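Local coordinates for acyl-CoA dehydrogenase (Mycobacterium thermoresistibile, PDB 3PFD), which probably catalyses the flavin-dependent oxidation of 2,3-saturated acyl-CoA to 2,3-dehydroacyl-CoA, handing the electrons on to an acceptor, at residues Val90-Cys95 with Ile266-Leu271; Met109-Arg114 with Arg236-Pro241; Thr255-Gly260 with Ala331-Phe336. All blocks are in the same frame, centred on the assembly; numbering follows the deposited sequence.

Contact 1 (Val90-Cys95 with Ile266-Leu271); sequences VARVDC and IAQGAL
I266 and G269, one turn apart on helix 256-280, pack against A91, R92 and C95, where helix 80-91 gives way to helix 95-114. The apolar part centres on I266. Its CD1 touches SG of C95 at 3.6 Å, and its CG1 lies 3.8 Å from O of A91, with the A91 methyl carbon a little farther off. With CG1 anti to the carbonyl carbon (chi1 -58°), the longer branch of I266 reaches towards C95 although its CB starts away from that segment. The backbones meet closely at G269: lacking a side chain, it lets CG of R92 approach its CA to 3.6 Å, while O of R92 stands 3.7 Å from the same CA. R92 and Q268 touch by van der Waals contact only. The R92 chain runs extended from CG to NE, and CG of Q268 meets the edge of the guanidinium in its plane, 3.9 Å from NE. The Q268 amide is turned 30° from that plane. Their polar ends are bound elsewhere: D272 takes a salt bridge from NH2 of R92 and a hydrogen bond from NE2 of Q268, E35 pairs with NH1 of R92, and R309 binds OE1 of Q268. The N-terminal and C-terminal helical domains thus meet through apolar packing around I266 and through R92, which bridges E35 and D272, two carboxylates that probably also offset the nearby like charge of R31.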
ATOM      1  N   VAL C  90     -20.697   0.384  19.789  1.00 15.61           N
ATOM      2  CA  VAL C  90     -20.715   1.741  20.325  1.00 16.29           C
ATOM      3  C   VAL C  90     -19.747   2.596  19.470  1.00 15.66           C
ATOM      4  O   VAL C  90     -20.097   3.695  19.081  1.00 15.81           O
ATOM      5  CB  VAL C  90     -20.413   1.815  21.864  1.00 16.30           C
ATOM      6  CG1 VAL C  90     -20.405   3.265  22.362  1.00 16.74           C
ATOM      7  CG2 VAL C  90     -21.463   1.067  22.660  1.00 18.23           C
ATOM      8  N   ALA C  91     -18.570   2.064  19.130  1.00 15.12           N
ATOM      9  CA  ALA C  91     -17.559   2.852  18.390  1.00 14.45           C
ATOM     10  C   ALA C  91     -18.012   3.240  16.979  1.00 14.36           C
ATOM     11  O   ALA C  91     -17.586   4.280  16.419  1.00 13.46           O
ATOM     12  CB  ALA C  91     -16.241   2.087  18.322  1.00 12.61           C
ATOM     13  N   ARG C  92     -18.859   2.380  16.416  1.00 14.38           N
ATOM     14  CA  ARG C  92     -19.524   2.610  15.136  1.00 15.13           C
ATOM     15  C   ARG C  92     -20.250   3.948  15.108  1.00 15.50           C
ATOM     16  O   ARG C  92     -20.389   4.539  14.021  1.00 15.64           O
ATOM     17  CB  ARG C  92     -20.534   1.476  14.866  1.00 16.22           C
ATOM     18  CG  ARG C  92     -21.131   1.412  13.463  1.00 16.96           C
ATOM     19  CD  ARG C  92     -21.900   0.105  13.241  1.00 23.13           C
ATOM     20  NE  ARG C  92     -22.775   0.246  12.085  1.00 27.50           N
ATOM     21  CZ  ARG C  92     -24.007   0.771  12.117  1.00 32.82           C
ATOM     22  NH1 ARG C  92     -24.576   1.143  13.274  1.00 31.65           N
ATOM     23  NH2 ARG C  92     -24.697   0.895  10.979  1.00 31.59           N
ATOM     24  N   VAL C  93     -20.758   4.406  16.256  1.00 15.07           N
ATOM     25  CA  VAL C  93     -21.472   5.702  16.280  1.00 15.39           C
ATOM     26  C   VAL C  93     -20.758   6.801  17.084  1.00 15.77           C
ATOM     27  O   VAL C  93     -20.959   8.011  16.826  1.00 15.35           O
ATOM     28  CB  VAL C  93     -22.968   5.582  16.710  1.00 16.09           C
ATOM     29  CG1 VAL C  93     -23.772   4.621  15.768  1.00 16.45           C
ATOM     30  CG2 VAL C  93     -23.113   5.164  18.185  1.00 15.78           C
ATOM     31  N   ASP C  94     -19.914   6.396  18.040  1.00 14.64           N
ATOM     32  CA  ASP C  94     -19.226   7.387  18.853  1.00 15.02           C
ATOM     33  C   ASP C  94     -18.056   6.761  19.578  1.00 14.66           C
ATOM     34  O   ASP C  94     -18.231   5.988  20.521  1.00 14.00           O
ATOM     35  CB  ASP C  94     -20.211   7.994  19.849  1.00 15.94           C
ATOM     36  CG  ASP C  94     -19.593   9.017  20.738  1.00 16.64           C
ATOM     37  OD1 ASP C  94     -18.375   8.929  21.034  1.00 18.30           O
ATOM     38  OD2 ASP C  94     -20.353   9.892  21.191  1.00 18.71           O
ATOM     39  N   CYS C  95     -16.857   7.094  19.126  1.00 14.79           N
ATOM     40  CA  CYS C  95     -15.665   6.431  19.641  1.00 14.94           C
ATOM     41  C   CYS C  95     -15.386   6.882  21.070  1.00 15.77           C
ATOM     42  O   CYS C  95     -15.033   6.048  21.910  1.00 16.38           O
ATOM     43  CB  CYS C  95     -14.476   6.670  18.722  1.00 14.34           C
ATOM     44  SG  CYS C  95     -12.986   5.715  19.086  1.00 13.12           S
ATOM     45  N   ILE C 266     -15.496   1.715  14.267  1.00 12.21           N
ATOM     46  CA  ILE C 266     -15.335   3.008  13.582  1.00 11.87           C
ATOM     47  C   ILE C 266     -15.370   2.803  12.075  1.00 11.57           C
ATOM     48  O   ILE C 266     -16.118   3.484  11.365  1.00 11.46           O
ATOM     49  CB  ILE C 266     -14.006   3.716  13.936  1.00 11.96           C
ATOM     50  CG1 ILE C 266     -13.891   3.963  15.447  1.00 11.85           C
ATOM     51  CG2 ILE C 266     -13.892   5.046  13.169  1.00 10.68           C
ATOM     52  CD1 ILE C 266     -12.450   4.267  15.880  1.00 14.62           C
ATOM     53  N   ALA C 267     -14.547   1.867  11.585  1.00 10.47           N
ATOM     54  CA  ALA C 267     -14.446   1.612  10.159  1.00 10.21           C
ATOM     55  C   ALA C 267     -15.813   1.223   9.552  1.00 11.11           C
ATOM     56  O   ALA C 267     -16.173   1.673   8.455  1.00 10.95           O
ATOM     57  CB  ALA C 267     -13.422   0.506   9.921  1.00 11.47           C
ATOM     58  N   GLN C 268     -16.549   0.377  10.272  1.00 11.74           N
ATOM     59  CA  GLN C 268     -17.869  -0.107   9.859  1.00 12.71           C
ATOM     60  C   GLN C 268     -18.841   1.063   9.684  1.00 13.68           C
ATOM     61  O   GLN C 268     -19.568   1.135   8.676  1.00 14.39           O
ATOM     62  CB  GLN C 268     -18.447  -1.104  10.884  1.00 13.10           C
ATOM     63  CG  GLN C 268     -19.821  -1.667  10.445  1.00 14.27           C
ATOM     64  CD  GLN C 268     -19.694  -2.565   9.196  1.00 13.88           C
ATOM     65  OE1 GLN C 268     -18.904  -3.489   9.190  1.00 15.13           O
ATOM     66  NE2 GLN C 268     -20.492  -2.299   8.165  1.00 14.78           N
ATOM     67  N   GLY C 269     -18.818   1.987  10.648  1.00 13.61           N
ATOM     68  CA  GLY C 269     -19.682   3.149  10.633  1.00 13.63           C
ATOM     69  C   GLY C 269     -19.321   4.071   9.482  1.00 13.97           C
ATOM     70  O   GLY C 269     -20.223   4.626   8.828  1.00 13.97           O
ATOM     71  N   ALA C 270     -18.021   4.234   9.220  1.00 13.24           N
ATOM     72  CA  ALA C 270     -17.562   5.051   8.081  1.00 13.35           C
ATOM     73  C   ALA C 270     -18.012   4.414   6.763  1.00 13.64           C
ATOM     74  O   ALA C 270     -18.580   5.087   5.897  1.00 13.92           O
ATOM     75  CB  ALA C 270     -16.031   5.234   8.095  1.00 12.82           C
ATOM     76  N   LEU C 271     -17.775   3.110   6.621  1.00 13.94           N
ATOM     77  CA  LEU C 271     -18.273   2.361   5.449  1.00 14.08           C
ATOM     78  C   LEU C 271     -19.806   2.445   5.302  1.00 14.92           C
ATOM     79  O   LEU C 271     -20.304   2.674   4.201  1.00 15.40           O
ATOM     80  CB  LEU C 271     -17.845   0.888   5.508  1.00 14.20           C
ATOM     81  CG  LEU C 271     -18.522  -0.051   4.490  1.00 14.84           C
ATOM     82  CD1 LEU C 271     -18.006   0.304   3.070  1.00 11.24           C
ATOM     83  CD2 LEU C 271     -18.272  -1.523   4.807  1.00 13.82           C
TER

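Contact 2 (Met109-Arg114 with Arg236-Pro241); sequences MGLILR and RIIGEP
I238 packs against G110, L111 and R114 near the C-terminal end of helix 95-114. Its CB starts from the backbone towards the helix and divides there. With CG1 beside the backbone N (chi1 -51°), CG2 stands anti to that N and carries most of the contact: it lies 3.7 Å from O of G110, 4.0 Å from CA of L111 and 3.9 Å from C of R114, so one methyl group sits against the backbone of a whole helical turn. The G110 carbonyl oxygen also accepts N of R114 at 3.0 Å. CB of R114 approaches CG2 of I238 as well, at 4.2 Å, before the rest of the arginine leads away; the R114 side chain packs on T247 and A250 of helix 244-253. I238 belongs to strand 237-238, a short, weakly bonded strand at the edge, within this chain, of the mixed sheet, paired antiparallel with strand 194-200. The contact therefore sets the C-terminal part of an N-terminal-domain helix against the edge of the middle beta domain of the acyl-CoA dehydrogenase fold. The other branch is more loosely met: CG1 of I238 comes to 4.4 Å from CD1 of L111, a leucine that packs behind on L119, K120 and V123 of helix 117-129. CD1 of I238, the tip, stays 4.6 Å from CA of L111. Elsewhere the I238 side chain touches A196 and M198 of the neighbouring strand. Beyond I238 the chain turns at G239 through a positive phi of 61°; N of G239 and O of R114 are close, at 3.5 Å, but not hydrogen-bonded.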
ATOM      1  N   MET C 109      -8.962  -5.062  34.488  1.00 22.15           N
ATOM      2  CA  MET C 109      -8.503  -6.376  34.039  1.00 22.81           C
ATOM      3  C   MET C 109      -7.334  -6.931  34.881  1.00 22.85           C
ATOM      4  O   MET C 109      -7.333  -8.106  35.217  1.00 22.00           O
ATOM      5  CB  MET C 109      -8.151  -6.348  32.555  1.00 22.40           C
ATOM      6  CG  MET C 109      -8.325  -7.686  31.845  1.00 24.96           C
ATOM      7  SD  MET C 109      -9.912  -8.486  32.213  0.64 31.13           S
ATOM      8  CE  MET C 109      -9.418 -10.177  31.861  1.00 29.95           C
ATOM      9  N   GLY C 110      -6.353  -6.079  35.194  1.00 23.28           N
ATOM     10  CA  GLY C 110      -5.261  -6.414  36.115  1.00 24.55           C
ATOM     11  C   GLY C 110      -5.791  -6.948  37.439  1.00 26.00           C
ATOM     12  O   GLY C 110      -5.323  -7.978  37.954  1.00 26.37           O
ATOM     13  N   LEU C 111      -6.804  -6.261  37.956  1.00 27.12           N
ATOM     14  CA  LEU C 111      -7.416  -6.612  39.231  1.00 28.44           C
ATOM     15  C   LEU C 111      -8.116  -7.951  39.140  1.00 29.48           C
ATOM     16  O   LEU C 111      -7.975  -8.787  40.035  1.00 30.59           O
ATOM     17  CB  LEU C 111      -8.400  -5.511  39.690  1.00 27.84           C
ATOM     18  CG  LEU C 111      -9.224  -5.784  40.958  1.00 28.71           C
ATOM     19  CD1 LEU C 111      -8.359  -5.915  42.208  1.00 26.40           C
ATOM     20  CD2 LEU C 111     -10.254  -4.696  41.146  1.00 29.90           C
ATOM     21  N   ILE C 112      -8.850  -8.157  38.046  1.00 29.51           N
ATOM     22  CA  ILE C 112      -9.574  -9.403  37.824  1.00 30.30           C
ATOM     23  C   ILE C 112      -8.594 -10.579  37.701  1.00 30.83           C
ATOM     24  O   ILE C 112      -8.838 -11.650  38.252  1.00 31.01           O
ATOM     25  CB  ILE C 112     -10.509  -9.322  36.576  1.00 29.99           C
ATOM     26  CG1 ILE C 112     -11.738  -8.451  36.875  1.00 29.63           C
ATOM     27  CG2 ILE C 112     -10.953 -10.710  36.134  1.00 30.49           C
ATOM     28  CD1 ILE C 112     -12.345  -7.758  35.644  1.00 28.73           C
ATOM     29  N   LEU C 113      -7.489 -10.357  36.996  1.00 30.95           N
ATOM     30  CA  LEU C 113      -6.506 -11.412  36.728  1.00 31.82           C
ATOM     31  C   LEU C 113      -5.653 -11.809  37.954  1.00 32.80           C
ATOM     32  O   LEU C 113      -5.333 -12.981  38.129  1.00 33.01           O
ATOM     33  CB  LEU C 113      -5.594 -11.013  35.554  1.00 31.49           C
ATOM     34  CG  LEU C 113      -6.162 -11.027  34.119  1.00 31.09           C
ATOM     35  CD1 LEU C 113      -5.244 -10.296  33.122  1.00 29.43           C
ATOM     36  CD2 LEU C 113      -6.453 -12.441  33.632  1.00 30.38           C
ATOM     37  N   ARG C 114      -5.299 -10.832  38.791  1.00 32.94           N
ATOM     38  CA  ARG C 114      -4.253 -11.033  39.786  1.00 33.49           C
ATOM     39  C   ARG C 114      -4.631 -10.533  41.184  1.00 34.08           C
ATOM     40  O   ARG C 114      -3.875 -10.747  42.130  1.00 34.96           O
ATOM     41  CB  ARG C 114      -2.923 -10.388  39.327  1.00 33.21           C
ATOM     42  CG  ARG C 114      -2.355 -10.859  37.960  1.00 33.46           C
ATOM     43  CD  ARG C 114      -1.745 -12.292  37.957  1.00 37.09           C
ATOM     44  NE  ARG C 114      -0.926 -12.503  36.751  1.00 39.29           N
ATOM     45  CZ  ARG C 114      -1.330 -13.101  35.624  1.00 39.80           C
ATOM     46  NH1 ARG C 114      -2.552 -13.612  35.507  1.00 39.75           N
ATOM     47  NH2 ARG C 114      -0.497 -13.197  34.604  1.00 39.52           N
ATOM     48  N   ARG C 236      -4.718  -2.460  49.059  1.00 37.57           N
ATOM     49  CA  ARG C 236      -4.946  -1.873  47.733  1.00 36.50           C
ATOM     50  C   ARG C 236      -4.032  -2.427  46.660  1.00 35.73           C
ATOM     51  O   ARG C 236      -4.304  -2.241  45.473  1.00 34.95           O
ATOM     52  CB  ARG C 236      -4.814  -0.338  47.745  1.00 36.26           C
ATOM     53  CG  ARG C 236      -5.844   0.404  48.602  1.00 36.24           C
ATOM     54  CD  ARG C 236      -7.258   0.281  48.067  1.00 35.12           C
ATOM     55  NE  ARG C 236      -8.141   1.219  48.767  1.00 35.88           N
ATOM     56  CZ  ARG C 236      -8.211   2.523  48.515  1.00 34.48           C
ATOM     57  NH1 ARG C 236      -7.463   3.078  47.562  1.00 32.75           N
ATOM     58  NH2 ARG C 236      -9.044   3.276  49.217  1.00 36.06           N
ATOM     59  N   ILE C 237      -2.942  -3.074  47.071  1.00 35.67           N
ATOM     60  CA  ILE C 237      -1.995  -3.653  46.115  1.00 35.08           C
ATOM     61  C   ILE C 237      -2.637  -4.831  45.396  1.00 34.90           C
ATOM     62  O   ILE C 237      -3.377  -5.605  46.000  1.00 35.88           O
ATOM     63  CB  ILE C 237      -0.619  -4.014  46.781  1.00 35.79           C
ATOM     64  CG1 ILE C 237       0.442  -4.352  45.722  1.00 34.87           C
ATOM     65  CG2 ILE C 237      -0.752  -5.129  47.850  1.00 35.80           C
ATOM     66  CD1 ILE C 237       1.876  -4.239  46.234  1.00 34.57           C
ATOM     67  N   ILE C 238      -2.388  -4.925  44.091  1.00 34.30           N
ATOM     68  CA  ILE C 238      -2.873  -6.026  43.281  1.00 33.88           C
ATOM     69  C   ILE C 238      -1.741  -7.042  43.162  1.00 34.73           C
ATOM     70  O   ILE C 238      -0.673  -6.742  42.597  1.00 33.87           O
ATOM     71  CB  ILE C 238      -3.304  -5.541  41.877  1.00 33.53           C
ATOM     72  CG1 ILE C 238      -4.268  -4.350  41.997  1.00 33.11           C
ATOM     73  CG2 ILE C 238      -3.904  -6.690  41.069  1.00 31.95           C
ATOM     74  CD1 ILE C 238      -4.346  -3.493  40.753  1.00 33.00           C
ATOM     75  N   GLY C 239      -1.976  -8.238  43.712  1.00 35.75           N
ATOM     76  CA  GLY C 239      -0.960  -9.295  43.747  1.00 36.70           C
ATOM     77  C   GLY C 239       0.276  -8.871  44.520  1.00 37.03           C
ATOM     78  O   GLY C 239       0.220  -7.949  45.334  1.00 37.06           O
ATOM     79  N   GLU C 240       1.397  -9.532  44.253  1.00 37.42           N
ATOM     80  CA  GLU C 240       2.599  -9.355  45.070  1.00 38.11           C
ATOM     81  C   GLU C 240       3.347  -8.092  44.696  1.00 36.67           C
ATOM     82  O   GLU C 240       3.271  -7.666  43.547  1.00 36.12           O
ATOM     83  CB  GLU C 240       3.524 -10.566  44.919  1.00 39.02           C
ATOM     84  CG  GLU C 240       3.038 -11.815  45.633  1.00 43.26           C
ATOM     85  CD  GLU C 240       2.898 -11.618  47.135  1.00 49.00           C
ATOM     86  OE1 GLU C 240       3.576 -10.727  47.691  1.00 51.75           O
ATOM     87  OE2 GLU C 240       2.107 -12.349  47.769  1.00 52.56           O
ATOM     88  N   PRO C 241       4.068  -7.478  45.664  1.00 36.56           N
ATOM     89  CA  PRO C 241       4.974  -6.392  45.289  1.00 35.52           C
ATOM     90  C   PRO C 241       5.891  -6.801  44.141  1.00 34.63           C
ATOM     91  O   PRO C 241       6.437  -7.899  44.146  1.00 34.25           O
ATOM     92  CB  PRO C 241       5.806  -6.173  46.558  1.00 36.09           C
ATOM     93  CG  PRO C 241       4.882  -6.544  47.655  1.00 37.13           C
ATOM     94  CD  PRO C 241       4.050  -7.686  47.130  1.00 37.20           C
TER

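Contact 3 (Thr255-Gly260 with Ala331-Phe336); sequences TRPTIG and AASKCF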
ATOM      1  N   THR C 255      -6.751  -7.073  26.503  1.00 23.67           N
ATOM      2  CA  THR C 255      -7.498  -5.854  26.161  1.00 21.68           C
ATOM      3  C   THR C 255      -7.194  -5.317  24.758  1.00 20.53           C
ATOM      4  O   THR C 255      -8.035  -4.652  24.150  1.00 20.00           O
ATOM      5  CB  THR C 255      -7.327  -4.712  27.202  1.00 21.22           C
ATOM      6  OG1 THR C 255      -5.967  -4.277  27.219  1.00 21.18           O
ATOM      7  CG2 THR C 255      -7.759  -5.159  28.627  1.00 20.98           C
ATOM      8  N   ARG C 256      -6.010  -5.626  24.238  1.00 21.86           N
ATOM      9  CA  ARG C 256      -5.661  -5.211  22.878  1.00 21.40           C
ATOM     10  C   ARG C 256      -6.738  -5.505  21.826  1.00 19.29           C
ATOM     11  O   ARG C 256      -7.007  -4.654  20.989  1.00 18.99           O
ATOM     12  CB  ARG C 256      -4.310  -5.777  22.458  1.00 21.32           C
ATOM     13  CG  ARG C 256      -3.198  -4.822  22.795  1.00 24.43           C
ATOM     14  CD  ARG C 256      -1.823  -5.458  22.742  1.00 29.00           C
ATOM     15  NE  ARG C 256      -0.819  -4.466  23.125  1.00 32.41           N
ATOM     16  CZ  ARG C 256       0.349  -4.752  23.694  1.00 34.29           C
ATOM     17  NH1 ARG C 256       0.667  -6.028  23.964  1.00 31.19           N
ATOM     18  NH2 ARG C 256       1.185  -3.756  24.003  1.00 32.04           N
ATOM     19  N   PRO C 257      -7.371  -6.696  21.884  1.00 18.05           N
ATOM     20  CA  PRO C 257      -8.420  -6.977  20.886  1.00 16.82           C
ATOM     21  C   PRO C 257      -9.608  -6.026  20.968  1.00 16.86           C
ATOM     22  O   PRO C 257     -10.280  -5.809  19.950  1.00 16.54           O
ATOM     23  CB  PRO C 257      -8.845  -8.425  21.201  1.00 17.18           C
ATOM     24  CG  PRO C 257      -7.647  -9.036  21.932  1.00 18.61           C
ATOM     25  CD  PRO C 257      -7.080  -7.870  22.742  1.00 18.10           C
ATOM     26  N   THR C 258      -9.879  -5.465  22.160  1.00 17.00           N
ATOM     27  CA  THR C 258     -11.019  -4.546  22.331  1.00 16.42           C
ATOM     28  C   THR C 258     -10.764  -3.221  21.604  1.00 16.06           C
ATOM     29  O   THR C 258     -11.675  -2.623  21.066  1.00 16.13           O
ATOM     30  CB  THR C 258     -11.403  -4.315  23.820  1.00 16.76           C
ATOM     31  OG1 THR C 258     -10.404  -3.529  24.465  1.00 18.15           O
ATOM     32  CG2 THR C 258     -11.573  -5.659  24.566  1.00 15.58           C
ATOM     33  N   ILE C 259      -9.505  -2.796  21.541  1.00 16.47           N
ATOM     34  CA  ILE C 259      -9.155  -1.646  20.713  1.00 15.48           C
ATOM     35  C   ILE C 259      -9.209  -2.016  19.224  1.00 14.25           C
ATOM     36  O   ILE C 259      -9.615  -1.218  18.394  1.00 14.24           O
ATOM     37  CB  ILE C 259      -7.805  -1.027  21.116  1.00 15.80           C
ATOM     38  CG1 ILE C 259      -7.876  -0.499  22.570  1.00 16.60           C
ATOM     39  CG2 ILE C 259      -7.400   0.094  20.142  1.00 13.93           C
ATOM     40  CD1 ILE C 259      -9.042   0.451  22.873  1.00 12.07           C
ATOM     41  N   GLY C 260      -8.848  -3.242  18.892  1.00 14.43           N
ATOM     42  CA  GLY C 260      -9.155  -3.762  17.553  1.00 13.55           C
ATOM     43  C   GLY C 260     -10.641  -3.645  17.253  1.00 14.44           C
ATOM     44  O   GLY C 260     -11.043  -3.168  16.166  1.00 13.77           O
ATOM     45  N   ALA C 331      -1.729  -8.651  19.609  1.00 15.13           N
ATOM     46  CA  ALA C 331      -0.986  -7.555  18.943  1.00 14.22           C
ATOM     47  C   ALA C 331      -1.393  -7.446  17.473  1.00 13.82           C
ATOM     48  O   ALA C 331      -1.635  -6.348  16.978  1.00 13.49           O
ATOM     49  CB  ALA C 331       0.521  -7.768  19.051  1.00 13.57           C
ATOM     50  N   ALA C 332      -1.448  -8.589  16.784  1.00 13.07           N
ATOM     51  CA  ALA C 332      -1.893  -8.648  15.381  1.00 13.00           C
ATOM     52  C   ALA C 332      -3.273  -8.038  15.187  1.00 12.81           C
ATOM     53  O   ALA C 332      -3.463  -7.211  14.302  1.00 12.72           O
ATOM     54  CB  ALA C 332      -1.883 -10.125  14.835  1.00 12.14           C
ATOM     55  N   SER C 333      -4.227  -8.456  16.009  1.00 12.99           N
ATOM     56  CA  SER C 333      -5.622  -8.046  15.839  1.00 13.82           C
ATOM     57  C   SER C 333      -5.829  -6.550  16.073  1.00 13.59           C
ATOM     58  O   SER C 333      -6.586  -5.884  15.341  1.00 13.16           O
ATOM     59  CB  SER C 333      -6.543  -8.850  16.758  1.00 13.82           C
ATOM     60  OG  SER C 333      -6.450  -8.422  18.100  1.00 14.41           O
ATOM     61  N   LYS C 334      -5.122  -6.023  17.067  1.00 12.94           N
ATOM     62  CA  LYS C 334      -5.151  -4.593  17.353  1.00 12.54           C
ATOM     63  C   LYS C 334      -4.437  -3.785  16.231  1.00 12.64           C
ATOM     64  O   LYS C 334      -4.995  -2.798  15.711  1.00 12.64           O
ATOM     65  CB  LYS C 334      -4.569  -4.312  18.752  1.00 12.35           C
ATOM     66  CG  LYS C 334      -4.760  -2.844  19.303  1.00 12.85           C
ATOM     67  CD  LYS C 334      -3.708  -1.893  18.695  1.00 13.94           C
ATOM     68  CE  LYS C 334      -3.514  -0.616  19.498  1.00 13.10           C
ATOM     69  NZ  LYS C 334      -2.638   0.377  18.756  1.00 13.99           N
ATOM     70  N   CYS C 335      -3.226  -4.214  15.858  1.00 11.85           N
ATOM     71  CA  CYS C 335      -2.447  -3.521  14.823  1.00 12.81           C
ATOM     72  C   CYS C 335      -3.186  -3.521  13.482  1.00 12.48           C
ATOM     73  O   CYS C 335      -3.351  -2.470  12.863  1.00 12.93           O
ATOM     74  CB  CYS C 335      -1.046  -4.159  14.655  1.00 11.82           C
ATOM     75  SG  CYS C 335       0.048  -3.278  13.518  0.96 13.53           S
ATOM     76  N   PHE C 336      -3.655  -4.689  13.047  1.00 12.68           N
ATOM     77  CA  PHE C 336      -4.364  -4.795  11.737  1.00 12.41           C
ATOM     78  C   PHE C 336      -5.670  -3.989  11.714  1.00 11.86           C
ATOM     79  O   PHE C 336      -5.908  -3.197  10.792  1.00 11.97           O
ATOM     80  CB  PHE C 336      -4.663  -6.262  11.397  1.00 12.13           C
ATOM     81  CG  PHE C 336      -5.222  -6.468   9.996  1.00 12.37           C
ATOM     82  CD1 PHE C 336      -4.429  -6.223   8.867  1.00 12.71           C
ATOM     83  CD2 PHE C 336      -6.530  -6.902   9.814  1.00 10.29           C
ATOM     84  CE1 PHE C 336      -4.933  -6.428   7.583  1.00 11.33           C
ATOM     85  CE2 PHE C 336      -7.058  -7.128   8.529  1.00 11.24           C
ATOM     86  CZ  PHE C 336      -6.257  -6.884   7.405  1.00 12.52           C
TER
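K334 lies against R256, I259 and G260 where helices 256-280 and 326-352 run side by side, the axes of the two short segments 7.5 Å apart at closest approach and 26° between their directions. The tight part is around O of R256. CB and CG of K334 both come to 3.3 Å from that oxygen, which also accepts N of G260, so the carbonyl is held between its own helix and the methylene groups of the lysine. At G260, with no side chain in the way, the two backbones close in: its CA is 4.1 Å from CA of K334, and O of S333 is about as near. Next to this, I259 and the lysine chain lie side by side and point the same way, CG2 of I259 4.0 Å from CE of K334. OG of S333, set between the backbone N and the carbonyl carbon (chi1 75°), bonds to O of S330 and presents itself 3.7 Å from CA of P257. Towards the start of the segments the fit loosens without becoming open to solvent: CD of R256 comes only to 4.4 Å from CA of A331. The two cationic ends part company, NE of R256 and NZ of K334 being 6.8 Å apart. NE bonds to O of E377, whereas NZ is gripped by the carbonyls of T373 and G378 and by OD1 of N380, a set that probably stabilises its buried charge. The contact places the start of helix 256-280 near the flavin, the R256 side chain lying about 8 Å from the bound dihydroflavin-adenine dinucleotide. In the C-terminal bundle, helix 380-391 packs on A331 and C335 and helix 292-321 on S333 and F336; helix 95-114 of the N-terminal domain covers T255 and T258, and M303 of a second subunit packs on A332, C335 and F336.

In the fold
Starting from the N terminus, the chain opens contact 1 at 90-95 and, one helix later, contact 2 at 109-114. After helix 117-129 it builds the middle beta domain and returns at 236-241, closing contact 2 inside the larger loop of contact 1. Contact 3 opens at 255-260 before contact 1 is closed by 266-271 of the same helix, and ends at 331-336, so these two cross. Contacts 2 and 3 follow in series yet touch, CB of M109 lying 4.1 Å from CG2 of T255. Contact 1 joins the N-terminal helices to the C-terminal bundle, contact 2 joins them to the beta domain, and contact 3 pairs two helices within the bundle.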